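Local structure of deoxyribodipyrimidine photo-lyase (Oryza sativa Japonica Group, 3UMV) at residues A55-A60 / E202-P207; G61-S66 / P207-W212; R272-K277 / R468-D473. The protein uses light of 300-600 nm and a bound FAD to split the cyclobutane pyrimidine dimers that ultraviolet radiation forms in DNA. All coordinates share one frame; numbering follows the deposited sequence.

Interaction 1: A55-A60 / E202-P207; sequences ALLHAA and EFPELP
Leu57, with Leu56 and Ala60 beside it, makes an apolar contact between helix 54-66 of the photolyase alpha/beta domain and the extended loop 202-207, between helices 196-199 and 222-231. Leu57 carries most of it. Its CG is anti to the carbonyl carbon (chi1 -76°) and, with an extended chi2 (165°), the methyl groups point at the loop, CD1 toward Phe203 and CD2 toward Leu206, both also touching Pro204. CD1 comes in at the edge of the Phe203 ring, in its plane, 3.8 Å from Phe203 CD2. Leu57 CD2 presses on Leu206 CD1 at 3.4 Å, a tight fit for two methyl groups, and lies 3.6 Å from Pro204 O. Further along the helix, the short Ala60 lets the loop come close: its CB is 3.8 Å from both Leu206 CG and Pro207 CD. Leu206 is thus held by three helix residues. Both its methyl groups lie against the end of Leu56 from one side, the two side chains crossing at about a right angle, with Leu206 CD1 3.9 Å from Leu56 CG. The side chains that meet are all apolar, although Leu57 CD2 also packs against Glu205 O. The helix rests on the mixed sheet too, where Leu56 and Ala59 meet Tyr42 of strand 40-44 and Ala60 meets Leu70 of the parallel strand 70-75; Leu56 and Ala60 reach both loop and sheet. Phe203 also stacks on Trp54 and touches Arg297 of helix 295-305, while Glu202 forms a salt bridge to that arginine, linking the loop to the helical part of the protein.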
# COMPACT_ATOMS: atom_id res chain seq x y z
N ALA A 55 7.84 -8.88 -11.05
CA ALA A 55 8.19 -10.12 -10.37
C ALA A 55 7.71 -11.30 -11.21
O ALA A 55 8.44 -12.26 -11.43
CB ALA A 55 7.59 -10.16 -8.98
N LEU A 56 6.48 -11.20 -11.73
CA LEU A 56 5.94 -12.23 -12.60
C LEU A 56 6.75 -12.33 -13.91
O LEU A 56 7.09 -13.42 -14.36
CB LEU A 56 4.46 -11.96 -12.89
CG LEU A 56 3.82 -12.93 -13.88
CD1 LEU A 56 3.92 -14.35 -13.35
CD2 LEU A 56 2.36 -12.55 -14.16
N LEU A 57 7.07 -11.18 -14.51
CA LEU A 57 7.88 -11.12 -15.73
C LEU A 57 9.23 -11.80 -15.52
O LEU A 57 9.70 -12.55 -16.38
CB LEU A 57 8.08 -9.67 -16.18
CG LEU A 57 6.88 -9.01 -16.86
CD1 LEU A 57 7.04 -7.50 -16.94
CD2 LEU A 57 6.68 -9.60 -18.24
N HIS A 58 9.86 -11.53 -14.38
CA HIS A 58 11.13 -12.16 -14.05
C HIS A 58 10.99 -13.68 -13.95
O HIS A 58 11.79 -14.42 -14.50
CB HIS A 58 11.70 -11.58 -12.76
CG HIS A 58 13.06 -12.11 -12.43
ND1 HIS A 58 13.34 -12.80 -11.26
CD2 HIS A 58 14.22 -12.08 -13.13
CE1 HIS A 58 14.61 -13.15 -11.25
NE2 HIS A 58 15.17 -12.72 -12.37
N ALA A 59 9.96 -14.13 -13.24
CA ALA A 59 9.72 -15.57 -13.11
C ALA A 59 9.53 -16.20 -14.49
O ALA A 59 10.16 -17.20 -14.80
CB ALA A 59 8.51 -15.84 -12.20
N ALA A 60 8.67 -15.61 -15.31
CA ALA A 60 8.39 -16.11 -16.66
C ALA A 60 9.66 -16.13 -17.48
O ALA A 60 9.89 -17.05 -18.25
CB ALA A 60 7.34 -15.25 -17.36
N GLU A 202 8.33 1.16 -20.40
CA GLU A 202 7.19 0.29 -20.64
C GLU A 202 7.47 -1.13 -20.18
O GLU A 202 8.63 -1.53 -20.01
CB GLU A 202 6.81 0.29 -22.14
CG GLU A 202 5.62 1.23 -22.46
CD GLU A 202 4.31 0.81 -21.78
OE1 GLU A 202 3.32 1.57 -21.86
OE2 GLU A 202 4.27 -0.29 -21.17
N PHE A 203 6.40 -1.89 -19.99
CA PHE A 203 6.47 -3.30 -19.63
C PHE A 203 6.34 -4.18 -20.88
O PHE A 203 5.45 -3.96 -21.70
CB PHE A 203 5.30 -3.67 -18.73
CG PHE A 203 5.40 -3.12 -17.32
CD1 PHE A 203 4.92 -1.85 -17.02
CD2 PHE A 203 5.94 -3.90 -16.31
CE1 PHE A 203 4.99 -1.37 -15.71
CE2 PHE A 203 6.03 -3.42 -15.01
CZ PHE A 203 5.54 -2.15 -14.70
N PRO A 204 7.20 -5.20 -21.01
CA PRO A 204 7.00 -6.15 -22.11
C PRO A 204 5.88 -7.12 -21.74
O PRO A 204 5.42 -7.12 -20.60
CB PRO A 204 8.33 -6.89 -22.17
CG PRO A 204 8.84 -6.87 -20.77
CD PRO A 204 8.34 -5.57 -20.15
N GLU A 205 5.44 -7.92 -22.71
CA GLU A 205 4.48 -8.98 -22.44
C GLU A 205 5.20 -10.17 -21.84
O GLU A 205 6.41 -10.34 -22.03
CB GLU A 205 3.77 -9.41 -23.73
CG GLU A 205 2.85 -8.36 -24.34
CD GLU A 205 1.62 -8.11 -23.50
OE1 GLU A 205 1.01 -7.02 -23.64
OE2 GLU A 205 1.24 -8.99 -22.69
N LEU A 206 4.46 -11.00 -21.11
CA LEU A 206 5.01 -12.24 -20.56
C LEU A 206 5.59 -13.12 -21.65
O LEU A 206 4.91 -13.42 -22.63
CB LEU A 206 3.94 -13.02 -19.80
CG LEU A 206 4.21 -13.25 -18.31
CD1 LEU A 206 4.29 -11.92 -17.60
CD2 LEU A 206 3.13 -14.12 -17.69
N PRO A 207 6.85 -13.54 -21.48
CA PRO A 207 7.47 -14.54 -22.35
C PRO A 207 6.64 -15.82 -22.34
O PRO A 207 6.08 -16.16 -21.30
CB PRO A 207 8.82 -14.80 -21.67
CG PRO A 207 9.11 -13.56 -20.89
CD PRO A 207 7.77 -13.07 -20.42

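Interaction 2: G61-S66 / P207-W212; sequences GLAAAS and PAVVPW
Gly61 meets the ring of Pro207 with its bare backbone: Pro207 CG stands 4.1 Å from Gly61 N and equally far from Gly61 CA, so the proline ring lies directly against the helix main chain. Ala63, two residues on, points its methyl group at the loop. Its CB touches Val209 CG1 at 3.8 Å, a methyl-to-methyl contact on the buried side of the helix. Val209 CG1 is anti to its own carbonyl carbon (chi1 -61°), and this torsion brings the branch up to the helix, where it also approaches Ala64 N at 4.0 Å. Polar contact between the segments is made through one water, which accepts from Val210 N at 2.9 Å and donates weakly to Ala63 O, linking the Ala63 carbonyl to the loop amide. Ala64 and Val209 have the closest alpha carbons, 5.0 Å from Ala64 CA to Val209 CA. Here Ala64 CB lies over the loop main chain, 3.4 Å from Ala208 O and 4.0 Å from Pro207 CB. The loop runs past three small residues, Gly61, Ala63 and Ala64. Ser66 turns back on its own segment: its OG donates to Leu62 O, the donor tilted 27° from the carbonyl plane. Beneath the contact, Ala63 and Val209 both rest on Leu70 of strand 70-75. This is surface packing of an extended loop along the C-terminal part of a sheet-flanking helix in the Rossmann-like alpha/beta domain of photolyases and cryptochromes, away from the annotated sites.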
# COMPACT_ATOMS: atom_id res chain seq x y z
N GLY A 61 10.49 -15.11 -17.33
CA GLY A 61 11.74 -15.06 -18.07
C GLY A 61 12.70 -16.17 -17.66
O GLY A 61 13.44 -16.70 -18.49
N LEU A 62 12.69 -16.51 -16.37
CA LEU A 62 13.54 -17.59 -15.87
C LEU A 62 13.02 -18.92 -16.39
O LEU A 62 13.79 -19.78 -16.82
CB LEU A 62 13.57 -17.61 -14.34
CG LEU A 62 14.30 -16.47 -13.62
CD1 LEU A 62 14.24 -16.66 -12.10
CD2 LEU A 62 15.73 -16.34 -14.09
N ALA A 63 11.69 -19.06 -16.36
CA ALA A 63 11.02 -20.26 -16.86
C ALA A 63 11.30 -20.47 -18.35
O ALA A 63 11.75 -21.54 -18.75
CB ALA A 63 9.51 -20.14 -16.62
N ALA A 64 11.03 -19.45 -19.16
CA ALA A 64 11.24 -19.52 -20.61
C ALA A 64 12.67 -19.90 -20.98
O ALA A 64 12.89 -20.70 -21.89
CB ALA A 64 10.85 -18.21 -21.29
N ALA A 65 13.63 -19.33 -20.28
CA ALA A 65 15.05 -19.56 -20.56
C ALA A 65 15.52 -20.96 -20.17
O ALA A 65 16.49 -21.47 -20.72
CB ALA A 65 15.91 -18.50 -19.88
N SER A 66 14.83 -21.59 -19.23
CA SER A 66 15.25 -22.90 -18.74
C SER A 66 14.33 -24.01 -19.21
O SER A 66 14.46 -25.16 -18.77
CB SER A 66 15.36 -22.89 -17.21
OG SER A 66 14.10 -22.64 -16.63
N PRO A 207 6.85 -13.54 -21.48
CA PRO A 207 7.47 -14.54 -22.35
C PRO A 207 6.64 -15.82 -22.34
O PRO A 207 6.08 -16.16 -21.30
CB PRO A 207 8.82 -14.80 -21.67
CG PRO A 207 9.11 -13.56 -20.89
CD PRO A 207 7.77 -13.07 -20.42
N ALA A 208 6.56 -16.51 -23.46
CA ALA A 208 5.84 -17.77 -23.50
C ALA A 208 6.61 -18.81 -22.69
O ALA A 208 7.84 -18.78 -22.65
CB ALA A 208 5.64 -18.24 -24.93
N VAL A 209 5.88 -19.70 -22.04
CA VAL A 209 6.49 -20.78 -21.26
C VAL A 209 5.82 -22.10 -21.62
O VAL A 209 4.67 -22.12 -22.06
CB VAL A 209 6.34 -20.54 -19.74
CG1 VAL A 209 7.04 -19.25 -19.33
CG2 VAL A 209 4.87 -20.49 -19.36
N VAL A 210 6.54 -23.20 -21.44
CA VAL A 210 5.98 -24.51 -21.75
C VAL A 210 4.76 -24.75 -20.87
O VAL A 210 4.66 -24.20 -19.77
CB VAL A 210 7.01 -25.65 -21.57
CG1 VAL A 210 8.25 -25.39 -22.41
CG2 VAL A 210 7.39 -25.82 -20.11
N PRO A 211 3.81 -25.56 -21.35
CA PRO A 211 2.57 -25.77 -20.58
C PRO A 211 2.82 -26.43 -19.23
O PRO A 211 3.82 -27.12 -19.03
CB PRO A 211 1.74 -26.69 -21.48
CG PRO A 211 2.73 -27.32 -22.39
CD PRO A 211 3.80 -26.31 -22.62
N TRP A 212 1.90 -26.22 -18.30
CA TRP A 212 2.03 -26.78 -16.97
C TRP A 212 1.58 -28.23 -16.94
O TRP A 212 0.45 -28.56 -17.30
CB TRP A 212 1.22 -25.97 -15.96
CG TRP A 212 1.37 -26.45 -14.56
CD1 TRP A 212 0.58 -27.34 -13.91
CD2 TRP A 212 2.39 -26.05 -13.63
NE1 TRP A 212 1.03 -27.53 -12.62
CE2 TRP A 212 2.14 -26.74 -12.42
CE3 TRP A 212 3.47 -25.18 -13.69
CZ2 TRP A 212 2.94 -26.60 -11.30
CZ3 TRP A 212 4.27 -25.02 -12.56
CH2 TRP A 212 4.00 -25.73 -11.38
O HOH W 1 9.08 -22.34 -20.37

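Interaction 3: R272-K277 / R468-D473; sequences RNDPTK and RKFDVD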
# COMPACT_ATOMS: atom_id res chain seq x y z
N ARG A 272 -6.77 19.01 -5.16
CA ARG A 272 -6.44 17.86 -4.32
C ARG A 272 -6.43 18.17 -2.82
O ARG A 272 -6.60 17.28 -2.00
CB ARG A 272 -5.11 17.25 -4.73
CG ARG A 272 -3.92 18.13 -4.44
CD ARG A 272 -2.63 17.41 -4.82
NE ARG A 272 -1.47 18.05 -4.23
CZ ARG A 272 -0.95 17.72 -3.05
NH1 ARG A 272 -1.48 16.74 -2.33
NH2 ARG A 272 0.11 18.37 -2.59
N ASN A 273 -6.24 19.43 -2.46
CA ASN A 273 -6.25 19.80 -1.05
C ASN A 273 -7.62 20.23 -0.53
O ASN A 273 -7.73 20.68 0.62
CB ASN A 273 -5.20 20.88 -0.77
CG ASN A 273 -3.78 20.38 -0.96
OD1 ASN A 273 -3.39 19.37 -0.36
ND2 ASN A 273 -3.01 21.05 -1.81
N ASP A 274 -8.65 20.09 -1.36
CA ASP A 274 -9.99 20.56 -1.01
C ASP A 274 -10.95 19.39 -0.72
O ASP A 274 -11.42 18.73 -1.64
CB ASP A 274 -10.54 21.40 -2.17
CG ASP A 274 -11.85 22.07 -1.84
OD1 ASP A 274 -12.49 21.70 -0.83
OD2 ASP A 274 -12.26 22.96 -2.61
N PRO A 275 -11.24 19.14 0.57
CA PRO A 275 -12.05 17.96 0.89
C PRO A 275 -13.49 18.02 0.39
O PRO A 275 -14.18 16.99 0.42
CB PRO A 275 -12.01 17.91 2.42
CG PRO A 275 -10.72 18.61 2.76
CD PRO A 275 -10.63 19.73 1.77
N THR A 276 -13.93 19.19 -0.06
CA THR A 276 -15.27 19.32 -0.62
C THR A 276 -15.28 18.97 -2.11
O THR A 276 -16.31 19.11 -2.78
CB THR A 276 -15.85 20.75 -0.44
OG1 THR A 276 -15.11 21.68 -1.23
CG2 THR A 276 -15.80 21.17 1.03
N LYS A 277 -14.13 18.53 -2.62
CA LYS A 277 -14.03 18.02 -3.99
C LYS A 277 -13.53 16.59 -3.97
O LYS A 277 -12.40 16.30 -4.36
CB LYS A 277 -13.12 18.91 -4.83
CG LYS A 277 -13.64 20.33 -4.93
CD LYS A 277 -12.73 21.25 -5.73
CE LYS A 277 -13.25 22.69 -5.64
NZ LYS A 277 -12.54 23.60 -6.58
N ARG A 468 -10.28 28.85 6.39
CA ARG A 468 -9.75 29.80 5.41
C ARG A 468 -9.59 29.16 4.04
O ARG A 468 -9.78 29.82 3.02
CB ARG A 468 -8.40 30.36 5.88
CG ARG A 468 -8.48 31.22 7.12
CD ARG A 468 -7.14 31.89 7.39
NE ARG A 468 -6.04 30.93 7.46
CZ ARG A 468 -5.53 30.46 8.60
NH1 ARG A 468 -6.00 30.89 9.77
NH2 ARG A 468 -4.53 29.58 8.57
N LYS A 469 -9.27 27.86 4.02
CA LYS A 469 -8.90 27.19 2.78
C LYS A 469 -10.09 26.62 2.00
O LYS A 469 -10.09 26.64 0.78
CB LYS A 469 -7.87 26.09 3.06
CG LYS A 469 -6.65 26.57 3.84
CD LYS A 469 -5.59 25.48 4.00
CE LYS A 469 -4.84 25.24 2.69
NZ LYS A 469 -3.85 24.13 2.79
N PHE A 470 -11.09 26.10 2.72
CA PHE A 470 -12.24 25.49 2.06
C PHE A 470 -13.50 25.56 2.91
O PHE A 470 -13.44 25.91 4.09
CB PHE A 470 -11.95 24.03 1.69
CG PHE A 470 -11.69 23.12 2.88
CD1 PHE A 470 -12.73 22.39 3.44
CD2 PHE A 470 -10.42 23.00 3.41
CE1 PHE A 470 -12.49 21.56 4.54
CE2 PHE A 470 -10.18 22.16 4.50
CZ PHE A 470 -11.22 21.44 5.06
N ASP A 471 -14.63 25.21 2.30
CA ASP A 471 -15.94 25.27 2.96
C ASP A 471 -16.10 24.10 3.94
O ASP A 471 -16.62 23.05 3.57
CB ASP A 471 -17.04 25.24 1.90
CG ASP A 471 -18.44 25.52 2.45
OD1 ASP A 471 -18.65 25.46 3.68
OD2 ASP A 471 -19.34 25.78 1.63
N VAL A 472 -15.63 24.30 5.17
CA VAL A 472 -15.70 23.29 6.24
C VAL A 472 -17.11 22.75 6.48
O VAL A 472 -17.29 21.55 6.70
CB VAL A 472 -15.15 23.86 7.57
CG1 VAL A 472 -15.40 22.88 8.71
CG2 VAL A 472 -13.66 24.15 7.45
N ASP A 473 -18.11 23.63 6.44
CA ASP A 473 -19.48 23.20 6.69
C ASP A 473 -20.00 22.28 5.60
O ASP A 473 -20.78 21.35 5.87
CB ASP A 473 -20.41 24.41 6.87
CG ASP A 473 -20.07 25.22 8.11
OD1 ASP A 473 -19.38 24.69 9.01
OD2 ASP A 473 -20.49 26.39 8.18
O HOH W 2 -14.76 24.81 -0.53
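An Asx turn combined with a type I beta turn, spanning Asp274 to Lys277, packs on Phe470 in the linker between helices 463-469 and 472-489. Pro275 CD sits over one face of the Phe470 ring in a CH-pi contact, 3.5 Å from the ring centroid and 3° off its normal. Phe470 has its CG between the backbone N and the carbonyl carbon; this less common chi1 of 63° swings the ring toward the turn, and chi2 near 94° turns its face to Pro275. Asp274 OD1 holds the turn together, accepting from Thr276 OG1 at 2.7 Å and from Thr276 N at 3.0 Å, both on the same face of its carboxylate. The same oxygen lies 3.5 Å from Phe470 CB. Thr276 CG2 rests against Asp471 O, and a water joins Thr276 OG1 to Asp471 N. An alanine in place of Phe470 would take away the ring under Pro275 and would probably leave the turn less firmly seated against the linker. Asp471 N-caps helix 472-489 through Ala474 N. Phe394 of helix 393-405 touches Phe470, while Met395 of that helix and Tyr475 of helix 472-489 pack on Pro275.

In the fold
Interactions 1 and 2 are consecutive parts of one seam: the loop from 202 to 212 follows helix 54-66, Pro207 serves both, and Ala60 O touches Val209 CG1 where they join. Along this seam the burial falls from leucine packing in interaction 1, partly buried and the larger at 350 Å², to small residues and a bridging water at the surface in interaction 2. Interaction 3 lies on the opposite side of the chain's centre, about 42 Å from interaction 1 between centres, and joins a loop turn to the junction of helices 463-469 and 472-489, the side chain of Pro275 about 10 Å from the bound FAD. Partly buried like interaction 1, it adds an aromatic face and a hydrogen-bonded turn to its aliphatic contacts.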